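Local coordinates for cobalamin biosynthesis protein CobN (Mycobacterium tuberculosis, PDB 7C6O) that is the large subunit of cobaltochelatase and probably carries the catalytic site that inserts cobalt into the corrin ring during cobalamin biosynthesis, at residues 342-345 with 346-350; 569-572 with 573-577; 683-686 with 687-690; 749-752 with 753-757. One frame throughout, in Å; residues are numbered along the deposited sequence.

Contacts 1 and 2 lie on one side of the chain's centre and contacts 3 and 4 on the other, contact centres about 53 to 62 Å apart from one pair to the other. Within each pair the two touch: R345 of contact 1 reaches the backbone of contact 2, and D686 of contact 3 pairs with R750 of contact 4. Contact 2 is the buried one, a turn leading into a helix and held by hydroxyls, sulfur and a methionine methyl. The others are partly buried helical turns. Contacts 1 and 4 start helices, one capped by an aspartate and rich in arginine, the other tightened by threonines; contact 3 is mid-helix, with tryptophan on valine.

Contact 1 of 4, residues 342-345 with 346-350; sequences DPER and CARVA
D342 O takes the amide of C346 at 2.8 Å, closing the first turn of helix 343-361. D342 is also the N-cap: its OD1 accepts R345 N at 3.1 Å, met from well above the carboxylate plane, while OD2 pairs with R293. P343 opens the helix proper, and its carbonyl receives A347 N at 3.0 Å. E344 O accepts R348 N, with a weak second bond from A347 N. The E344 carboxylate is gripped side-on by the R345 guanidinium: NE meets OE1 at 2.8 Å, slightly out of plane, and NH2 meets the syn lone pair of OE2 at 2.9 Å in an almost straight bond. This two-pronged salt bridge fixes the rotation of the guanidinium. Bent at chi2 and chi3 (-71° and 85°), R345 stands out from the helix beside R348, whose CB lies over one guanidinium face, toward its rim. The two arginines run side by side with guanidinium planes 82° apart, and R345 NH2 comes within 3.6 Å of R348 NE. D578 forms salt bridges with both and D583 with R348, which would offset the like charges. R345 O closes the next turn by accepting V349 N. C346 packs on A210 and A214 of helix 206-217, V349 packs on V324 of strand 321-331, and E344 and R345 cover A573 in the loop before helix 576-581.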
ATOM      1  N   ASP A 342       3.376 -20.312 -18.533  1.00 18.19           N
ATOM      2  CA  ASP A 342       2.248 -21.020 -17.947  1.00 16.38           C
ATOM      3  C   ASP A 342       1.019 -20.701 -18.783  1.00 16.81           C
ATOM      4  O   ASP A 342       0.534 -19.559 -18.738  1.00 14.67           O
ATOM      5  CB  ASP A 342       2.045 -20.575 -16.494  1.00 17.11           C
ATOM      6  CG  ASP A 342       0.910 -21.312 -15.784  1.00 21.29           C
ATOM      7  OD1 ASP A 342      -0.163 -21.527 -16.383  1.00 21.84           O
ATOM      8  OD2 ASP A 342       1.095 -21.663 -14.599  1.00 23.73           O
ATOM      9  N   PRO A 343       0.482 -21.654 -19.553  1.00 18.23           N
ATOM     10  CA  PRO A 343      -0.626 -21.315 -20.466  1.00 18.27           C
ATOM     11  C   PRO A 343      -1.861 -20.786 -19.756  1.00 17.23           C
ATOM     12  O   PRO A 343      -2.544 -19.902 -20.288  1.00 18.63           O
ATOM     13  CB  PRO A 343      -0.907 -22.647 -21.177  1.00 20.69           C
ATOM     14  CG  PRO A 343       0.356 -23.437 -21.032  1.00 24.05           C
ATOM     15  CD  PRO A 343       0.919 -23.052 -19.700  1.00 19.65           C
ATOM     16  N   GLU A 344      -2.172 -21.307 -18.569  1.00 16.52           N
ATOM     17  CA  GLU A 344      -3.337 -20.815 -17.841  1.00 16.55           C
ATOM     18  C   GLU A 344      -3.142 -19.367 -17.407  1.00 13.52           C
ATOM     19  O   GLU A 344      -4.055 -18.544 -17.547  1.00 15.82           O
ATOM     20  CB  GLU A 344      -3.621 -21.718 -16.638  1.00 18.65           C
ATOM     21  CG  GLU A 344      -4.927 -21.413 -15.917  1.00 18.74           C
ATOM     22  CD  GLU A 344      -4.799 -20.269 -14.928  1.00 18.85           C
ATOM     23  OE1 GLU A 344      -3.691 -20.073 -14.382  1.00 19.14           O
ATOM     24  OE2 GLU A 344      -5.804 -19.561 -14.703  1.00 20.41           O
ATOM     25  N   ARG A 345      -1.958 -19.031 -16.886  1.00 14.08           N
ATOM     26  CA  ARG A 345      -1.686 -17.643 -16.528  1.00 12.72           C
ATOM     27  C   ARG A 345      -1.579 -16.754 -17.761  1.00 17.24           C
ATOM     28  O   ARG A 345      -1.903 -15.563 -17.691  1.00 15.74           O
ATOM     29  CB  ARG A 345      -0.413 -17.552 -15.688  1.00 12.56           C
ATOM     30  CG  ARG A 345      -0.528 -18.139 -14.281  1.00 15.12           C
ATOM     31  CD  ARG A 345      -1.399 -17.275 -13.363  1.00 13.22           C
ATOM     32  NE  ARG A 345      -2.823 -17.582 -13.489  1.00 13.00           N
ATOM     33  CZ  ARG A 345      -3.792 -16.902 -12.884  1.00 16.14           C
ATOM     34  NH1 ARG A 345      -3.496 -15.865 -12.110  1.00 12.91           N
ATOM     35  NH2 ARG A 345      -5.060 -17.253 -13.055  1.00 15.28           N
ATOM     36  N   CYS A 346      -1.124 -17.307 -18.889  1.00 16.94           N
ATOM     37  CA  CYS A 346      -1.164 -16.561 -20.142  1.00 15.69           C
ATOM     38  C   CYS A 346      -2.588 -16.144 -20.478  1.00 15.50           C
ATOM     39  O   CYS A 346      -2.822 -15.030 -20.962  1.00 15.87           O
ATOM     40  CB  CYS A 346      -0.576 -17.396 -21.280  1.00 16.08           C
ATOM     41  SG  CYS A 346       1.226 -17.490 -21.299  1.00 18.16           S
ATOM     42  N   ALA A 347      -3.555 -17.026 -20.217  1.00 16.46           N
ATOM     43  CA  ALA A 347      -4.952 -16.706 -20.488  1.00 18.75           C
ATOM     44  C   ALA A 347      -5.444 -15.568 -19.601  1.00 19.62           C
ATOM     45  O   ALA A 347      -6.225 -14.720 -20.047  1.00 18.29           O
ATOM     46  CB  ALA A 347      -5.820 -17.951 -20.300  1.00 17.18           C
ATOM     47  N   ARG A 348      -4.999 -15.533 -18.343  1.00 18.72           N
ATOM     48  CA  ARG A 348      -5.400 -14.448 -17.451  1.00 17.35           C
ATOM     49  C   ARG A 348      -4.821 -13.118 -17.914  1.00 16.97           C
ATOM     50  O   ARG A 348      -5.525 -12.103 -17.948  1.00 16.70           O
ATOM     51  CB  ARG A 348      -4.969 -14.756 -16.017  1.00 15.55           C
ATOM     52  CG  ARG A 348      -5.194 -13.607 -15.041  1.00 16.41           C
ATOM     53  CD  ARG A 348      -6.674 -13.394 -14.726  1.00 17.20           C
ATOM     54  NE  ARG A 348      -7.234 -14.487 -13.935  1.00 14.78           N
ATOM     55  CZ  ARG A 348      -8.164 -15.334 -14.369  1.00 17.84           C
ATOM     56  NH1 ARG A 348      -8.660 -15.214 -15.593  1.00 15.28           N
ATOM     57  NH2 ARG A 348      -8.605 -16.300 -13.573  1.00 15.27           N
ATOM     58  N   VAL A 349      -3.534 -13.099 -18.274  1.00 15.92           N
ATOM     59  CA  VAL A 349      -2.924 -11.868 -18.774  1.00 15.41           C
ATOM     60  C   VAL A 349      -3.578 -11.448 -20.084  1.00 16.88           C
ATOM     61  O   VAL A 349      -3.936 -10.279 -20.273  1.00 15.90           O
ATOM     62  CB  VAL A 349      -1.404 -12.044 -18.940  1.00 17.64           C
ATOM     63  CG1 VAL A 349      -0.796 -10.787 -19.551  1.00 18.55           C
ATOM     64  CG2 VAL A 349      -0.751 -12.355 -17.603  1.00 14.69           C
ATOM     65  N   ALA A 350      -3.745 -12.399 -21.007  1.00 17.66           N
ATOM     66  CA  ALA A 350      -4.386 -12.092 -22.282  1.00 17.14           C
ATOM     67  C   ALA A 350      -5.824 -11.633 -22.080  1.00 16.90           C
ATOM     68  O   ALA A 350      -6.272 -10.671 -22.716  1.00 14.26           O
ATOM     69  CB  ALA A 350      -4.342 -13.312 -23.202  1.00 13.37           C
TER

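Contact 2 of 4, residues 569-572 with 573-577; sequences LGMS and ASCGP
With chi1 of 73° in S572 and 67° in S574, each OG sits between its own backbone N and carbonyl carbon, and the two hydroxyls meet at 3.1 Å in a hydrogen bond that either could donate. C575 has SG anti to its carbonyl carbon (chi1 -67°), which swings the sulfur back across the turn to accept S572 N at 3.3 Å in a nearly straight bond. S572 OG also lies 3.1 Å from C575 SG. All of this sits on a type I beta turn from S572 to C575, closed by C575 N on S572 O at 3.2 Å, met from well above the carbonyl plane. C575 is at the same time the N-cap position of helix 576-581, so the turn delivers the chain directly into that helix. S572 is thus tied to C575 twice, by main chain to main chain and by main chain to sulfur. M571, bent at chi2 and chi3, brings its CE against C575 CB at 3.7 Å and near P577 CG at 4.1 Å. R604 of helix 595-604 touches both M571 and P577, K567 lies against S572 and C575, and the carbonyl of M571 accepts NH1 of R345.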
ATOM      1  N   LEU A 569       1.655 -11.454  -3.896  1.00 14.65           N
ATOM      2  CA  LEU A 569       1.348 -10.858  -5.189  1.00 17.15           C
ATOM      3  C   LEU A 569       1.830 -11.840  -6.250  1.00 16.92           C
ATOM      4  O   LEU A 569       2.427 -12.874  -5.936  1.00 17.68           O
ATOM      5  CB  LEU A 569       1.975  -9.467  -5.349  1.00 19.53           C
ATOM      6  CG  LEU A 569       3.481  -9.300  -5.563  1.00 19.63           C
ATOM      7  CD1 LEU A 569       3.799  -7.846  -5.886  1.00 18.34           C
ATOM      8  CD2 LEU A 569       4.270  -9.755  -4.351  1.00 19.70           C
ATOM      9  N   GLY A 570       1.564 -11.516  -7.510  1.00 13.24           N
ATOM     10  CA  GLY A 570       1.746 -12.498  -8.561  1.00 15.53           C
ATOM     11  C   GLY A 570       0.706 -13.596  -8.442  1.00 16.81           C
ATOM     12  O   GLY A 570       1.046 -14.769  -8.252  1.00 14.13           O
ATOM     13  N   MET A 571      -0.568 -13.218  -8.557  1.00 13.41           N
ATOM     14  CA  MET A 571      -1.661 -14.110  -8.196  1.00 14.15           C
ATOM     15  C   MET A 571      -1.675 -15.356  -9.075  1.00 15.06           C
ATOM     16  O   MET A 571      -1.343 -15.314 -10.264  1.00 13.24           O
ATOM     17  CB  MET A 571      -3.002 -13.381  -8.304  1.00 13.65           C
ATOM     18  CG  MET A 571      -3.019 -11.992  -7.666  1.00 13.68           C
ATOM     19  SD  MET A 571      -2.289 -11.925  -6.014  1.00 16.61           S
ATOM     20  CE  MET A 571      -3.450 -12.903  -5.069  1.00 16.91           C
ATOM     21  N   SER A 572      -2.062 -16.475  -8.468  1.00 15.36           N
ATOM     22  CA  SER A 572      -2.204 -17.759  -9.139  1.00 16.54           C
ATOM     23  C   SER A 572      -3.678 -18.088  -9.326  1.00 15.76           C
ATOM     24  O   SER A 572      -4.569 -17.387  -8.836  1.00 15.24           O
ATOM     25  CB  SER A 572      -1.522 -18.877  -8.342  1.00 15.99           C
ATOM     26  OG  SER A 572      -2.267 -19.202  -7.181  1.00 16.14           O
ATOM     27  N   ALA A 573      -3.927 -19.191 -10.037  1.00 15.10           N
ATOM     28  CA  ALA A 573      -5.296 -19.648 -10.239  1.00 15.96           C
ATOM     29  C   ALA A 573      -5.932 -20.161  -8.952  1.00 15.51           C
ATOM     30  O   ALA A 573      -7.163 -20.249  -8.874  1.00 13.98           O
ATOM     31  CB  ALA A 573      -5.334 -20.737 -11.314  1.00 14.58           C
ATOM     32  N   SER A 574      -5.133 -20.501  -7.943  1.00 12.88           N
ATOM     33  CA  SER A 574      -5.682 -20.966  -6.679  1.00 14.08           C
ATOM     34  C   SER A 574      -5.828 -19.848  -5.656  1.00 14.54           C
ATOM     35  O   SER A 574      -6.224 -20.116  -4.518  1.00 16.86           O
ATOM     36  CB  SER A 574      -4.816 -22.093  -6.104  1.00 18.64           C
ATOM     37  OG  SER A 574      -3.544 -21.617  -5.714  1.00 19.64           O
ATOM     38  N   CYS A 575      -5.531 -18.608  -6.036  1.00 12.54           N
ATOM     39  CA  CYS A 575      -5.642 -17.469  -5.134  1.00 14.15           C
ATOM     40  C   CYS A 575      -7.068 -16.935  -5.144  1.00 16.87           C
ATOM     41  O   CYS A 575      -7.655 -16.725  -6.211  1.00 16.62           O
ATOM     42  CB  CYS A 575      -4.663 -16.366  -5.533  1.00 15.75           C
ATOM     43  SG  CYS A 575      -2.926 -16.795  -5.324  1.00 16.99           S
ATOM     44  N   GLY A 576      -7.615 -16.712  -3.950  1.00 18.98           N
ATOM     45  CA  GLY A 576      -8.960 -16.211  -3.780  1.00 16.59           C
ATOM     46  C   GLY A 576      -9.317 -15.009  -4.635  1.00 13.54           C
ATOM     47  O   GLY A 576     -10.336 -15.014  -5.335  1.00 15.53           O
ATOM     48  N   PRO A 577      -8.506 -13.948  -4.585  1.00 14.69           N
ATOM     49  CA  PRO A 577      -8.808 -12.774  -5.419  1.00 16.02           C
ATOM     50  C   PRO A 577      -8.866 -13.083  -6.901  1.00 17.14           C
ATOM     51  O   PRO A 577      -9.639 -12.445  -7.627  1.00 16.63           O
ATOM     52  CB  PRO A 577      -7.661 -11.808  -5.091  1.00 15.27           C
ATOM     53  CG  PRO A 577      -7.227 -12.198  -3.726  1.00 16.89           C
ATOM     54  CD  PRO A 577      -7.380 -13.689  -3.668  1.00 14.97           C
TER

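Contact 3 of 4, residues 683-686 with 687-690; sequences LHVD and GWLC
G687 N bonds L683 O at 3.2 Å, the first of four successive i to i+4 bonds that carry helix 675-694 through this turn. G687 adds no side chain to the helix surface. W688 follows, its N on H684 O at 3.0 Å. With CG anti to the backbone N (chi1 165°), the indole stands out from the helix with its CE3 edge beside V685: CG1 of V685 lies 4.2 Å from CE3, and V685 O sits near the ring plane at the same edge. This is a loose aliphatic-to-edge contact, without a side-chain hydrogen bond between the two. L689 N then takes V685 O at 2.8 Å, in a nearly straight bond; its CB lies 3.4 Å from the same oxygen, so one carbonyl holds the amide while being flanked by aliphatic carbon. C690 closes the series, its N on D686 O at 2.9 Å and its CB beside that oxygen at 3.3 Å. The carboxylate of D686 is directed elsewhere, its OD1 forming a salt bridge with R750. V685, W688 and L689 make a buried apolar side of the turn, D686 a polar one. V685 and L689 pack on helix 624-642, W688 lies against L667 and the short helix 663-666, and L689 and C690 meet R750 at the start of helix 750-769.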
ATOM      1  N   LEU A 683       1.155  26.070  32.942  1.00 16.96           N
ATOM      2  CA  LEU A 683       1.941  26.043  31.714  1.00 22.94           C
ATOM      3  C   LEU A 683       1.691  24.762  30.934  1.00 20.62           C
ATOM      4  O   LEU A 683       1.685  24.778  29.698  1.00 22.23           O
ATOM      5  CB  LEU A 683       3.430  26.197  32.030  1.00 25.11           C
ATOM      6  CG  LEU A 683       3.838  27.502  32.716  1.00 29.77           C
ATOM      7  CD1 LEU A 683       5.350  27.569  32.868  1.00 31.96           C
ATOM      8  CD2 LEU A 683       3.317  28.707  31.948  1.00 32.58           C
ATOM      9  N   HIS A 684       1.478  23.647  31.638  1.00 21.66           N
ATOM     10  CA  HIS A 684       1.103  22.402  30.977  1.00 23.98           C
ATOM     11  C   HIS A 684      -0.308  22.492  30.405  1.00 19.13           C
ATOM     12  O   HIS A 684      -0.568  22.005  29.298  1.00 18.80           O
ATOM     13  CB  HIS A 684       1.228  21.243  31.969  1.00 31.33           C
ATOM     14  CG  HIS A 684       0.576  19.972  31.517  1.00 40.05           C
ATOM     15  ND1 HIS A 684       0.939  19.316  30.361  1.00 43.39           N
ATOM     16  CD2 HIS A 684      -0.404  19.226  32.080  1.00 42.10           C
ATOM     17  CE1 HIS A 684       0.203  18.227  30.226  1.00 42.85           C
ATOM     18  NE2 HIS A 684      -0.620  18.149  31.256  1.00 41.48           N
ATOM     19  N   VAL A 685      -1.227  23.119  31.142  1.00 16.15           N
ATOM     20  CA  VAL A 685      -2.583  23.326  30.637  1.00 16.20           C
ATOM     21  C   VAL A 685      -2.557  24.208  29.395  1.00 17.92           C
ATOM     22  O   VAL A 685      -3.287  23.963  28.426  1.00 16.12           O
ATOM     23  CB  VAL A 685      -3.476  23.925  31.739  1.00 17.80           C
ATOM     24  CG1 VAL A 685      -4.886  24.172  31.214  1.00 15.59           C
ATOM     25  CG2 VAL A 685      -3.507  23.011  32.948  1.00 17.29           C
ATOM     26  N   ASP A 686      -1.716  25.248  29.411  1.00 22.02           N
ATOM     27  CA  ASP A 686      -1.556  26.126  28.253  1.00 23.86           C
ATOM     28  C   ASP A 686      -1.197  25.338  27.001  1.00 19.89           C
ATOM     29  O   ASP A 686      -1.803  25.521  25.939  1.00 18.67           O
ATOM     30  CB  ASP A 686      -0.472  27.169  28.536  1.00 26.34           C
ATOM     31  CG  ASP A 686      -1.037  28.514  28.933  1.00 35.91           C
ATOM     32  OD1 ASP A 686      -2.138  28.865  28.459  1.00 37.88           O
ATOM     33  OD2 ASP A 686      -0.369  29.227  29.713  1.00 38.49           O
ATOM     34  N   GLY A 687      -0.191  24.468  27.105  1.00 20.02           N
ATOM     35  CA  GLY A 687       0.213  23.680  25.953  1.00 20.34           C
ATOM     36  C   GLY A 687      -0.860  22.705  25.511  1.00 19.04           C
ATOM     37  O   GLY A 687      -1.084  22.517  24.312  1.00 19.58           O
ATOM     38  N   TRP A 688      -1.542  22.076  26.472  1.00 15.81           N
ATOM     39  CA  TRP A 688      -2.605  21.132  26.139  1.00 16.56           C
ATOM     40  C   TRP A 688      -3.757  21.833  25.435  1.00 14.78           C
ATOM     41  O   TRP A 688      -4.228  21.380  24.385  1.00 17.40           O
ATOM     42  CB  TRP A 688      -3.096  20.427  27.404  1.00 17.21           C
ATOM     43  CG  TRP A 688      -4.405  19.711  27.227  1.00 17.86           C
ATOM     44  CD1 TRP A 688      -4.614  18.536  26.564  1.00 18.67           C
ATOM     45  CD2 TRP A 688      -5.686  20.122  27.727  1.00 21.15           C
ATOM     46  NE1 TRP A 688      -5.945  18.192  26.616  1.00 20.31           N
ATOM     47  CE2 TRP A 688      -6.623  19.148  27.324  1.00 22.98           C
ATOM     48  CE3 TRP A 688      -6.131  21.219  28.474  1.00 21.92           C
ATOM     49  CZ2 TRP A 688      -7.978  19.239  27.645  1.00 21.54           C
ATOM     50  CZ3 TRP A 688      -7.476  21.307  28.791  1.00 22.64           C
ATOM     51  CH2 TRP A 688      -8.383  20.321  28.378  1.00 21.52           C
ATOM     52  N   LEU A 689      -4.226  22.945  26.005  1.00 14.53           N
ATOM     53  CA  LEU A 689      -5.299  23.708  25.378  1.00 15.83           C
ATOM     54  C   LEU A 689      -4.901  24.170  23.982  1.00 17.49           C
ATOM     55  O   LEU A 689      -5.694  24.071  23.037  1.00 18.30           O
ATOM     56  CB  LEU A 689      -5.666  24.902  26.262  1.00 16.89           C
ATOM     57  CG  LEU A 689      -6.534  26.000  25.647  1.00 26.05           C
ATOM     58  CD1 LEU A 689      -7.862  25.437  25.191  1.00 29.55           C
ATOM     59  CD2 LEU A 689      -6.746  27.123  26.646  1.00 32.09           C
ATOM     60  N   CYS A 690      -3.669  24.661  23.831  1.00 20.07           N
ATOM     61  CA  CYS A 690      -3.200  25.115  22.528  1.00 21.88           C
ATOM     62  C   CYS A 690      -3.245  23.992  21.501  1.00 20.65           C
ATOM     63  O   CYS A 690      -3.681  24.198  20.363  1.00 21.69           O
ATOM     64  CB  CYS A 690      -1.781  25.673  22.652  1.00 22.56           C
ATOM     65  SG  CYS A 690      -1.059  26.254  21.098  1.00 26.29           S
TER

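Contact 4 of 4, residues 749-752 with 753-757; sequences ERAT and VDQTE
The first turns of helix 750-769 make this contact, with E749 as the N-cap residue and threonine hydroxyls folded onto main-chain carbonyls. E749 O accepts two donors: V753 N at 3.1 Å, and T752 OG1 at 3.0 Å from above the carbonyl plane. For T752, a chi1 of 48° sets the hydroxyl between its own backbone N and carbonyl carbon, where it can reach back to that oxygen. V753 CG2 packs against E749 O as well, at 3.2 Å. One turn on, T752 O is itself gripped twice by T756, whose N and OG1 approach from opposite faces of the carbonyl plane, at 2.9 and 2.8 Å. The second threonine thus satisfies its hydroxyl within the helix, as serine and threonine often do. Between these, D754 N makes a weak bond to R750 O, while Q755 N binds A751 O at 3.3 Å. The Q755 chain, extended beyond CG, lies along that carbonyl with its CG 3.3 Å from A751 O. The charged ends reach neighbouring helices: R750 pairs with D634 and D686, D754 with K693. V753 meets C690 of helix 675-694, R750 also touches helix 624-642, and V753 and T756 pack on R737 of helix 736-739 and on L742 in the loop that follows it.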
ATOM      1  N   GLU A 749       4.197  29.571  22.291  1.00 38.37           N
ATOM      2  CA  GLU A 749       3.272  29.934  23.354  1.00 40.79           C
ATOM      3  C   GLU A 749       1.841  29.993  22.827  1.00 39.17           C
ATOM      4  O   GLU A 749       1.594  30.367  21.678  1.00 37.60           O
ATOM      5  CB  GLU A 749       3.670  31.278  23.963  1.00 46.93           C
ATOM      6  CG  GLU A 749       2.928  31.642  25.238  1.00 51.72           C
ATOM      7  CD  GLU A 749       3.601  32.768  25.997  1.00 56.89           C
ATOM      8  OE1 GLU A 749       4.836  32.917  25.872  1.00 58.89           O
ATOM      9  OE2 GLU A 749       2.897  33.509  26.717  1.00 58.92           O
ATOM     10  N   ARG A 750       0.897  29.628  23.700  1.00 38.39           N
ATOM     11  CA  ARG A 750      -0.500  29.487  23.295  1.00 34.05           C
ATOM     12  C   ARG A 750      -1.051  30.774  22.691  1.00 32.78           C
ATOM     13  O   ARG A 750      -1.732  30.741  21.659  1.00 31.04           O
ATOM     14  CB  ARG A 750      -1.345  29.057  24.495  1.00 32.08           C
ATOM     15  CG  ARG A 750      -2.842  29.126  24.258  1.00 31.88           C
ATOM     16  CD  ARG A 750      -3.633  28.685  25.483  1.00 30.16           C
ATOM     17  NE  ARG A 750      -3.526  29.623  26.599  1.00 29.36           N
ATOM     18  CZ  ARG A 750      -4.277  30.713  26.734  1.00 29.16           C
ATOM     19  NH1 ARG A 750      -5.187  31.011  25.817  1.00 27.53           N
ATOM     20  NH2 ARG A 750      -4.118  31.509  27.784  1.00 28.05           N
ATOM     21  N   ALA A 751      -0.763  31.917  23.314  1.00 35.01           N
ATOM     22  CA  ALA A 751      -1.355  33.171  22.855  1.00 34.53           C
ATOM     23  C   ALA A 751      -0.835  33.569  21.480  1.00 32.16           C
ATOM     24  O   ALA A 751      -1.601  34.056  20.639  1.00 31.33           O
ATOM     25  CB  ALA A 751      -1.086  34.281  23.871  1.00 37.20           C
ATOM     26  N   THR A 752       0.461  33.369  21.228  1.00 31.76           N
ATOM     27  CA  THR A 752       1.028  33.804  19.956  1.00 36.32           C
ATOM     28  C   THR A 752       0.636  32.875  18.813  1.00 31.20           C
ATOM     29  O   THR A 752       0.601  33.306  17.654  1.00 31.68           O
ATOM     30  CB  THR A 752       2.549  33.913  20.059  1.00 43.87           C
ATOM     31  OG1 THR A 752       3.075  32.726  20.664  1.00 49.41           O
ATOM     32  CG2 THR A 752       2.936  35.123  20.898  1.00 45.97           C
ATOM     33  N   VAL A 753       0.338  31.607  19.109  1.00 29.25           N
ATOM     34  CA  VAL A 753      -0.172  30.711  18.074  1.00 24.83           C
ATOM     35  C   VAL A 753      -1.488  31.240  17.521  1.00 24.87           C
ATOM     36  O   VAL A 753      -1.698  31.274  16.301  1.00 25.16           O
ATOM     37  CB  VAL A 753      -0.323  29.280  18.626  1.00 24.99           C
ATOM     38  CG1 VAL A 753      -1.031  28.394  17.608  1.00 21.00           C
ATOM     39  CG2 VAL A 753       1.033  28.700  18.982  1.00 25.20           C
ATOM     40  N   ASP A 754      -2.386  31.685  18.406  1.00 25.96           N
ATOM     41  CA  ASP A 754      -3.679  32.195  17.963  1.00 26.17           C
ATOM     42  C   ASP A 754      -3.523  33.462  17.135  1.00 26.81           C
ATOM     43  O   ASP A 754      -4.219  33.648  16.131  1.00 26.75           O
ATOM     44  CB  ASP A 754      -4.584  32.455  19.169  1.00 28.09           C
ATOM     45  CG  ASP A 754      -5.068  31.175  19.821  1.00 31.37           C
ATOM     46  OD1 ASP A 754      -5.212  30.162  19.105  1.00 32.04           O
ATOM     47  OD2 ASP A 754      -5.307  31.181  21.048  1.00 33.32           O
ATOM     48  N   GLN A 755      -2.618  34.351  17.543  1.00 29.37           N
ATOM     49  CA  GLN A 755      -2.425  35.594  16.805  1.00 32.65           C
ATOM     50  C   GLN A 755      -1.800  35.334  15.440  1.00 30.37           C
ATOM     51  O   GLN A 755      -2.185  35.960  14.445  1.00 29.07           O
ATOM     52  CB  GLN A 755      -1.568  36.554  17.629  1.00 38.31           C
ATOM     53  CG  GLN A 755      -2.149  36.836  19.006  1.00 45.17           C
ATOM     54  CD  GLN A 755      -1.168  37.523  19.933  1.00 50.87           C
ATOM     55  OE1 GLN A 755      -0.139  38.039  19.499  1.00 55.38           O
ATOM     56  NE2 GLN A 755      -1.484  37.529  21.223  1.00 51.15           N
ATOM     57  N   THR A 756      -0.843  34.406  15.368  1.00 29.91           N
ATOM     58  CA  THR A 756      -0.226  34.089  14.085  1.00 29.64           C
ATOM     59  C   THR A 756      -1.206  33.370  13.165  1.00 28.31           C
ATOM     60  O   THR A 756      -1.208  33.599  11.950  1.00 28.93           O
ATOM     61  CB  THR A 756       1.031  33.249  14.300  1.00 32.03           C
ATOM     62  OG1 THR A 756       1.869  33.887  15.272  1.00 33.72           O
ATOM     63  CG2 THR A 756       1.804  33.111  13.000  1.00 30.65           C
ATOM     64  N   GLU A 757      -2.050  32.499  13.725  1.00 25.21           N
ATOM     65  CA  GLU A 757      -3.075  31.845  12.917  1.00 24.27           C
ATOM     66  C   GLU A 757      -4.043  32.865  12.334  1.00 22.62           C
ATOM     67  O   GLU A 757      -4.432  32.763  11.163  1.00 23.53           O
ATOM     68  CB  GLU A 757      -3.823  30.805  13.753  1.00 23.91           C
ATOM     69  CG  GLU A 757      -5.009  30.156  13.046  1.00 23.69           C
ATOM     70  CD  GLU A 757      -4.598  29.189  11.944  1.00 23.60           C
ATOM     71  OE1 GLU A 757      -3.420  28.769  11.912  1.00 23.30           O
ATOM     72  OE2 GLU A 757      -5.462  28.846  11.108  1.00 26.25           O
TER